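Local coordinates for Sqt1 (Chaetomium thermophilum, PDB 4ZOY), which is a WD40-repeat beta-propeller that probably serves in ribosome biogenesis as a dedicated chaperone, capturing a ribosomal protein while it is still being made, at residues Y186-G191 / N232-V237; D329-L334 / A345-G350; L394-G399 / L458-G463. All blocks are in the same frame, centred on the assembly; numbering follows the deposited sequence.

Sqt1 illustrates how a propeller is held together both within and between its blades. Its strands form eight four-stranded antiparallel sheets, one closed by the N-terminal strand 9-11. The three contacts follow one another along the chain. Contact 1 lies far out, its centre about 21 Å from the centre of the chain and about 25 and 31 Å from those of contacts 2 and 3. Contact 2 lies within one blade, and contact 3, about 14 Å from it between centres, bridges the two blades that follow, through strands 394-399 and 457-461. Contact 2 thus holds one blade together, while contacts 1 and 3 join neighbouring blades, one at the outer edge and one nearer the centre.

Contact 1: residues Y186-G191 / N232-V237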
loop_
_atom_site.group_PDB
_atom_site.type_symbol
_atom_site.label_atom_id
_atom_site.label_comp_id
_atom_site.label_asym_id
_atom_site.label_seq_id
_atom_site.Cartn_x
_atom_site.Cartn_y
_atom_site.Cartn_z
ATOM N N TYR A 186 -8.815 -10.241 -14.941
ATOM C CA TYR A 186 -9.775 -9.238 -15.384
ATOM C C TYR A 186 -9.147 -8.243 -16.336
ATOM O O TYR A 186 -7.999 -7.835 -16.138
ATOM C CB TYR A 186 -10.333 -8.461 -14.203
ATOM C CG TYR A 186 -11.043 -9.266 -13.151
ATOM C CD1 TYR A 186 -12.294 -9.825 -13.398
ATOM C CD2 TYR A 186 -10.488 -9.426 -11.887
ATOM C CE1 TYR A 186 -12.955 -10.546 -12.419
ATOM C CE2 TYR A 186 -11.139 -10.136 -10.908
ATOM C CZ TYR A 186 -12.379 -10.689 -11.176
ATOM O OH TYR A 186 -13.025 -11.385 -10.180
ATOM N N PHE A 187 -9.907 -7.830 -17.346
ATOM C CA PHE A 187 -9.417 -6.920 -18.371
ATOM C C PHE A 187 -10.410 -5.801 -18.625
ATOM O O PHE A 187 -10.734 -5.482 -19.770
ATOM C CB PHE A 187 -9.132 -7.693 -19.668
ATOM C CG PHE A 187 -8.205 -8.853 -19.471
ATOM C CD1 PHE A 187 -6.833 -8.663 -19.474
ATOM C CD2 PHE A 187 -8.703 -10.125 -19.256
ATOM C CE1 PHE A 187 -5.973 -9.726 -19.272
ATOM C CE2 PHE A 187 -7.846 -11.194 -19.057
ATOM C CZ PHE A 187 -6.482 -10.991 -19.062
ATOM N N LEU A 188 -10.888 -5.196 -17.549
ATOM C CA LEU A 188 -11.914 -4.164 -17.650
ATOM C C LEU A 188 -11.331 -2.757 -17.772
ATOM O O LEU A 188 -11.835 -1.959 -18.559
ATOM C CB LEU A 188 -12.870 -4.248 -16.457
ATOM C CG LEU A 188 -13.687 -5.545 -16.393
ATOM C CD1 LEU A 188 -14.680 -5.513 -15.251
ATOM C CD2 LEU A 188 -14.399 -5.803 -17.711
ATOM N N HIS A 189 -10.291 -2.434 -16.998
ATOM C CA HIS A 189 -9.606 -1.150 -17.184
ATOM C C HIS A 189 -9.005 -1.095 -18.585
ATOM O O HIS A 189 -8.560 -2.119 -19.094
ATOM C CB HIS A 189 -8.482 -0.938 -16.169
ATOM C CG HIS A 189 -8.919 -0.907 -14.735
ATOM N ND1 HIS A 189 -9.866 -0.035 -14.248
ATOM C CD2 HIS A 189 -8.471 -1.610 -13.669
ATOM C CE1 HIS A 189 -9.999 -0.215 -12.943
ATOM N NE2 HIS A 189 -9.161 -1.165 -12.569
ATOM N N THR A 190 -8.966 0.094 -19.181
ATOM C CA THR A 190 -8.408 0.265 -20.529
ATOM C C THR A 190 -7.096 1.048 -20.528
ATOM O O THR A 190 -6.500 1.275 -21.581
ATOM C CB THR A 190 -9.401 0.979 -21.483
ATOM O OG1 THR A 190 -9.482 2.373 -21.158
ATOM C CG2 THR A 190 -10.780 0.357 -21.396
ATOM N N GLY A 191 -6.660 1.471 -19.347
ATOM C CA GLY A 191 -5.358 2.087 -19.169
ATOM C C GLY A 191 -4.716 1.473 -17.938
ATOM O O GLY A 191 -5.339 0.650 -17.271
ATOM N N ASN A 232 -21.833 -7.096 -16.317
ATOM C CA ASN A 232 -20.644 -7.746 -16.861
ATOM C C ASN A 232 -20.345 -9.064 -16.146
ATOM O O ASN A 232 -19.463 -9.820 -16.551
ATOM C CB ASN A 232 -19.428 -6.803 -16.825
ATOM C CG ASN A 232 -19.009 -6.394 -15.413
ATOM O OD1 ASN A 232 -19.043 -7.189 -14.472
ATOM N ND2 ASN A 232 -18.595 -5.141 -15.273
ATOM N N GLY A 233 -21.094 -9.332 -15.085
ATOM C CA GLY A 233 -21.012 -10.603 -14.391
ATOM C C GLY A 233 -19.819 -10.716 -13.462
ATOM O O GLY A 233 -19.737 -11.631 -12.647
ATOM N N GLN A 234 -18.895 -9.770 -13.569
ATOM C CA GLN A 234 -17.639 -9.870 -12.836
ATOM C C GLN A 234 -17.545 -8.929 -11.635
ATOM O O GLN A 234 -16.878 -9.244 -10.649
ATOM C CB GLN A 234 -16.451 -9.595 -13.764
ATOM C CG GLN A 234 -16.238 -10.636 -14.848
ATOM C CD GLN A 234 -14.997 -10.368 -15.678
ATOM O OE1 GLN A 234 -14.858 -9.319 -16.313
ATOM N NE2 GLN A 234 -14.082 -11.329 -15.673
ATOM N N THR A 235 -18.192 -7.773 -11.719
ATOM C CA THR A 235 -18.036 -6.760 -10.674
ATOM C C THR A 235 -19.314 -6.488 -9.905
ATOM O O THR A 235 -20.407 -6.740 -10.407
ATOM C CB THR A 235 -17.569 -5.414 -11.251
ATOM O OG1 THR A 235 -18.638 -4.830 -12.018
ATOM C CG2 THR A 235 -16.337 -5.583 -12.130
ATOM N N VAL A 236 -19.174 -5.948 -8.696
ATOM C CA VAL A 236 -20.332 -5.461 -7.937
ATOM C C VAL A 236 -20.543 -3.961 -8.126
ATOM O O VAL A 236 -21.634 -3.443 -7.859
ATOM C CB VAL A 236 -20.220 -5.727 -6.429
ATOM C CG1 VAL A 236 -20.125 -7.218 -6.160
ATOM C CG2 VAL A 236 -19.027 -4.989 -5.826
ATOM N N VAL A 237 -19.481 -3.285 -8.556
ATOM C CA VAL A 237 -19.485 -1.868 -8.929
ATOM C C VAL A 237 -18.576 -1.690 -10.133
ATOM O O VAL A 237 -17.453 -2.202 -10.148
ATOM C CB VAL A 237 -18.977 -0.943 -7.788
ATOM C CG1 VAL A 237 -18.752 0.488 -8.303
ATOM C CG2 VAL A 237 -19.924 -0.945 -6.621
HETATM O O HOH W 1 -15.638 -11.866 -10.826
HETATM O O HOH W 2 -12.550 -9.066 -17.761
#
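Gln234 lays its side-chain amide against the rim of the Tyr186 ring, the two side chains sliding past each other in opposite directions. The amide nitrogen arrives at the ring edge, near its plane, with NE2 3.3 Å from Tyr186 CD1, and amide and ring planes are turned 66° apart. Gln234 gets there by an extended chain: CG stands anti to the carbonyl carbon (chi1 -67°), and the straight run beyond it carries the amide alongside the tyrosine. The other end of the amide faces the backbone, where one water takes the N-H of Phe187 and donates to Gln234 OE1, 2.7 Å away. A second water lies 2.7 Å from Tyr186 OH and can also donate to the backbone O of Gln234. In this WD40 propeller the meeting joins the outer edges of two successive blades: residues 186-191 lead from outermost strand 180-186 into the next blade, whose own outermost strand is 235-239, and His189 is bonded to Thr207 there. Leu188 adds the apolar part, its CD1 touching Thr235 CG2 tip to tip at 3.5 Å, while CD2 comes beside the glutamine oxygen. Asn232 ND2 borders the same leucine methyl, CD1, at 3.9 Å. Its OD1 grips the bend as an Asx turn, accepting in its carbonyl plane from Gln234 N at 2.7 Å and from Thr235 N at 2.9 Å.

Contact 2: residues D329-L334 / A345-G350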
loop_
_atom_site.group_PDB
_atom_site.type_symbol
_atom_site.label_atom_id
_atom_site.label_comp_id
_atom_site.label_asym_id
_atom_site.label_seq_id
_atom_site.Cartn_x
_atom_site.Cartn_y
_atom_site.Cartn_z
ATOM N N ASP A 329 -3.763 18.586 -6.001
ATOM C CA ASP A 329 -3.041 17.740 -6.935
ATOM C C ASP A 329 -3.334 16.278 -6.583
ATOM O O ASP A 329 -4.021 16.011 -5.591
ATOM C CB ASP A 329 -1.534 18.054 -6.885
ATOM C CG ASP A 329 -0.801 17.730 -8.184
ATOM O OD1 ASP A 329 -1.278 16.918 -9.002
ATOM O OD2 ASP A 329 0.302 18.293 -8.378
ATOM N N ASN A 330 -2.808 15.368 -7.397
ATOM C CA ASN A 330 -3.091 13.935 -7.303
ATOM C C ASN A 330 -3.187 13.406 -5.880
ATOM O O ASN A 330 -2.312 13.652 -5.040
ATOM C CB ASN A 330 -2.013 13.137 -8.036
ATOM C CG ASN A 330 -1.998 13.384 -9.539
ATOM O OD1 ASN A 330 -2.766 14.187 -10.063
ATOM N ND2 ASN A 330 -1.113 12.678 -10.239
ATOM N N ILE A 331 -4.263 12.672 -5.604
ATOM C CA ILE A 331 -4.356 11.943 -4.352
ATOM C C ILE A 331 -3.627 10.618 -4.535
ATOM O O ILE A 331 -4.116 9.711 -5.208
ATOM C CB ILE A 331 -5.806 11.705 -3.932
ATOM C CG1 ILE A 331 -6.552 13.047 -3.793
ATOM C CG2 ILE A 331 -5.834 10.883 -2.633
ATOM C CD1 ILE A 331 -5.869 14.059 -2.880
ATOM N N GLU A 332 -2.439 10.524 -3.956
ATOM C CA GLU A 332 -1.595 9.365 -4.195
ATOM C C GLU A 332 -1.755 8.292 -3.126
ATOM O O GLU A 332 -1.306 7.157 -3.326
ATOM C CB GLU A 332 -0.129 9.790 -4.282
ATOM C CG GLU A 332 0.205 10.570 -5.559
ATOM C CD GLU A 332 0.133 9.717 -6.826
ATOM O OE1 GLU A 332 -0.006 8.478 -6.720
ATOM O OE2 GLU A 332 0.225 10.290 -7.939
ATOM N N SER A 333 -2.401 8.635 -2.010
ATOM C CA SER A 333 -2.553 7.675 -0.935
ATOM C C SER A 333 -3.813 7.977 -0.127
ATOM O O SER A 333 -4.064 9.125 0.226
ATOM C CB SER A 333 -1.298 7.689 -0.044
ATOM O OG SER A 333 -1.431 6.738 0.996
ATOM N N LEU A 334 -4.591 6.928 0.155
ATOM C CA LEU A 334 -5.849 6.998 0.889
ATOM C C LEU A 334 -5.843 5.935 1.968
ATOM O O LEU A 334 -5.444 4.798 1.703
ATOM C CB LEU A 334 -7.054 6.739 -0.029
ATOM C CG LEU A 334 -7.527 7.851 -0.953
ATOM C CD1 LEU A 334 -8.480 7.276 -2.008
ATOM C CD2 LEU A 334 -8.208 8.904 -0.116
ATOM N N ALA A 345 -6.115 11.423 3.370
ATOM C CA ALA A 345 -5.711 11.478 1.972
ATOM C C ALA A 345 -4.406 12.257 1.827
ATOM O O ALA A 345 -4.301 13.381 2.320
ATOM C CB ALA A 345 -6.803 12.127 1.134
ATOM N N GLY A 346 -3.421 11.663 1.162
ATOM C CA GLY A 346 -2.144 12.339 0.926
ATOM C C GLY A 346 -2.046 12.760 -0.520
ATOM O O GLY A 346 -2.372 11.990 -1.421
ATOM N N SER A 347 -1.583 13.992 -0.746
ATOM C CA SER A 347 -1.567 14.573 -2.074
ATOM C C SER A 347 -0.164 14.859 -2.580
ATOM O O SER A 347 0.752 15.102 -1.789
ATOM C CB SER A 347 -2.380 15.881 -2.069
ATOM O OG SER A 347 -2.316 16.543 -3.323
ATOM N N THR A 348 -0.028 14.859 -3.904
ATOM C CA THR A 348 1.182 15.326 -4.566
ATOM C C THR A 348 1.548 16.762 -4.159
ATOM O O THR A 348 2.724 17.149 -4.227
ATOM C CB THR A 348 0.996 15.214 -6.090
ATOM O OG1 THR A 348 0.771 13.836 -6.415
ATOM C CG2 THR A 348 2.214 15.715 -6.863
ATOM N N ASP A 349 0.569 17.545 -3.708
ATOM C CA ASP A 349 0.847 18.933 -3.343
ATOM C C ASP A 349 1.459 19.097 -1.949
ATOM O O ASP A 349 1.686 20.222 -1.499
ATOM C CB ASP A 349 -0.417 19.795 -3.476
ATOM C CG ASP A 349 -1.486 19.499 -2.427
ATOM O OD1 ASP A 349 -1.244 18.781 -1.436
ATOM O OD2 ASP A 349 -2.600 20.035 -2.604
ATOM N N GLY A 350 1.730 17.983 -1.270
ATOM C CA GLY A 350 2.379 18.028 0.032
ATOM C C GLY A 350 1.463 18.009 1.248
ATOM O O GLY A 350 1.940 17.973 2.386
#
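Backbone bonds pair Ser333 with Gly346, whose N reaches Ser333 O at 2.8 Å and whose O takes Glu332 N at 2.9 Å, with a weak bond from Ser333 N. Two residues thus face one glycine, a classic bulge across which the register shifts by one. Past the strand, Thr348 N donates to Asn330 O at 2.8 Å, in the carbonyl plane.

Among the side-chain polar contacts, Ser347 OG is turned away from its own nitrogen (chi1 176°), which brings it over Asp329 O, 2.9 Å away, above the carbonyl plane. Ser347 OG in turn accepts a nearly straight bond from Asp349 N, making an ST turn, and this hydroxyl ties both segments together. Thr348 OG1 gives Asn330 O a weak second bond.

Apolar contact lies on the face that carries Ile331, Leu334, Ala345 and Ser347: Ala345 CB is met by Leu334 CD2 at 3.7 Å and more loosely by Ile331 CG2. At the hairpin's end, the Thr348 methyl CG2 packs 3.5 Å from Asp329 OD2.

Such a bulged antiparallel hairpin, running into a type I turn from Ser347 to Gly350, forms the inner half of a WD40 propeller blade.

Contact 3: residues L394-G399 / L458-G463; sequences LLTSCG and LGFVQG
Phe460 reaches across from its strand to Thr396 and Cys398, meeting them with different parts of its ring. From CB, the torsion that puts CG between the backbone nitrogen and carbonyl carbon (chi1 65°) turns the ring toward strand 394-399. On one side CD2 lies 3.6 Å from Cys398 SG, and CE2 is 3.9 Å from the same sulfur. This is a sulfur-aromatic contact at the ring edge, the sulfur 4.9 Å from the ring centroid. At the tip, CZ comes 3.6 Å from Thr396 O, and on the far side CE1 rests on Thr396 CG2 at 3.8 Å. The two strands are not paired: they belong to adjacent blades of the WD40 propeller, and the phenylalanine fills the seam between them, with Lys378 adding a cation-pi contact. On the other side of strand 394-399, Ser397 is bonded to His371 and Trp407, in the manner of the WD40 structural tetrad. Gln462 adds the polar part of the seam. Thr396 OG1 donates to Gln462 OE1 at 2.7 Å, at a C=O...donor angle of 127°, the donor tilted 20° from the carbonyl plane. Arg406 bonds the same hydroxyl, while Gln462 NE2, at the edge of the phenylalanine ring, reaches Glu380. With an alanine for this glutamine, Thr396 OG1 would probably lose its acceptor, Glu380 its amide partner, and a gap would open beside the ring.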
loop_
_atom_site.group_PDB
_atom_site.type_symbol
_atom_site.label_atom_id
_atom_site.label_comp_id
_atom_site.label_asym_id
_atom_site.label_seq_id
_atom_site.Cartn_x
_atom_site.Cartn_y
_atom_site.Cartn_z
ATOM N N LEU A 394 -3.703 7.707 15.056
ATOM C CA LEU A 394 -2.300 7.952 14.743
ATOM C C LEU A 394 -1.984 7.540 13.306
ATOM O O LEU A 394 -2.184 6.386 12.913
ATOM C CB LEU A 394 -1.404 7.207 15.733
ATOM C CG LEU A 394 -1.324 7.844 17.128
ATOM C CD1 LEU A 394 -0.640 6.901 18.101
ATOM C CD2 LEU A 394 -0.604 9.187 17.072
ATOM N N LEU A 395 -1.478 8.499 12.545
ATOM C CA LEU A 395 -1.214 8.328 11.118
ATOM C C LEU A 395 0.257 8.545 10.832
ATOM O O LEU A 395 0.828 9.569 11.229
ATOM C CB LEU A 395 -2.052 9.315 10.299
ATOM C CG LEU A 395 -1.949 9.153 8.778
ATOM C CD1 LEU A 395 -2.902 8.065 8.316
ATOM C CD2 LEU A 395 -2.244 10.469 8.071
ATOM N N THR A 396 0.863 7.594 10.138
ATOM C CA THR A 396 2.244 7.754 9.672
ATOM C C THR A 396 2.246 8.124 8.201
ATOM O O THR A 396 1.485 7.560 7.411
ATOM C CB THR A 396 3.035 6.473 9.883
ATOM O OG1 THR A 396 2.911 6.086 11.249
ATOM C CG2 THR A 396 4.530 6.677 9.572
ATOM N N SER A 397 3.093 9.084 7.834
ATOM C CA SER A 397 3.187 9.516 6.445
ATOM C C SER A 397 4.645 9.595 5.992
ATOM O O SER A 397 5.551 9.789 6.814
ATOM C CB SER A 397 2.509 10.869 6.244
ATOM O OG SER A 397 3.182 11.888 6.964
ATOM N N CYS A 398 4.882 9.450 4.691
ATOM C CA CYS A 398 6.223 9.701 4.157
ATOM C C CYS A 398 6.100 10.512 2.887
ATOM O O CYS A 398 5.054 10.521 2.242
ATOM C CB CYS A 398 6.979 8.385 3.913
ATOM S SG CYS A 398 6.404 7.428 2.481
ATOM N N GLY A 399 7.168 11.216 2.533
ATOM C CA GLY A 399 7.092 12.132 1.418
ATOM C C GLY A 399 8.388 12.293 0.669
ATOM O O GLY A 399 9.455 11.839 1.102
ATOM N N LEU A 458 9.989 6.528 -0.638
ATOM C CA LEU A 458 9.050 5.888 -1.571
ATOM C C LEU A 458 8.091 4.908 -0.899
ATOM O O LEU A 458 7.097 4.516 -1.497
ATOM C CB LEU A 458 9.820 5.166 -2.683
ATOM C CG LEU A 458 10.707 6.071 -3.542
ATOM C CD1 LEU A 458 11.471 5.254 -4.577
ATOM C CD2 LEU A 458 9.898 7.188 -4.215
ATOM N N GLY A 459 8.383 4.508 0.334
ATOM C CA GLY A 459 7.512 3.574 1.023
ATOM C C GLY A 459 8.011 3.307 2.419
ATOM O O GLY A 459 9.121 3.728 2.791
ATOM N N PHE A 460 7.188 2.628 3.210
ATOM C CA PHE A 460 7.584 2.189 4.534
ATOM C C PHE A 460 6.676 1.072 5.028
ATOM O O PHE A 460 5.568 0.874 4.522
ATOM C CB PHE A 460 7.579 3.352 5.549
ATOM C CG PHE A 460 6.219 3.936 5.812
ATOM C CD1 PHE A 460 5.404 3.395 6.796
ATOM C CD2 PHE A 460 5.768 5.027 5.093
ATOM C CE1 PHE A 460 4.140 3.917 7.043
ATOM C CE2 PHE A 460 4.514 5.561 5.334
ATOM C CZ PHE A 460 3.701 5.001 6.314
ATOM N N VAL A 461 7.180 0.333 6.004
ATOM C CA VAL A 461 6.342 -0.517 6.841
ATOM C C VAL A 461 6.576 -0.144 8.298
ATOM O O VAL A 461 7.617 0.418 8.645
ATOM C CB VAL A 461 6.637 -2.013 6.629
ATOM C CG1 VAL A 461 6.261 -2.450 5.210
ATOM C CG2 VAL A 461 8.113 -2.329 6.920
ATOM N N GLN A 462 5.616 -0.456 9.163
ATOM C CA GLN A 462 5.716 -0.038 10.556
ATOM C C GLN A 462 5.174 -1.080 11.528
ATOM O O GLN A 462 4.949 -0.768 12.701
ATOM C CB GLN A 462 4.988 1.290 10.772
ATOM C CG GLN A 462 3.484 1.249 10.462
ATOM C CD GLN A 462 2.808 2.593 10.649
ATOM O OE1 GLN A 462 3.285 3.452 11.400
ATOM N NE2 GLN A 462 1.690 2.792 9.960
ATOM N N GLY A 463 4.971 -2.299 11.053
ATOM C CA GLY A 463 4.521 -3.376 11.928
ATOM C C GLY A 463 3.139 -3.127 12.490
ATOM O O GLY A 463 2.416 -2.278 12.009
#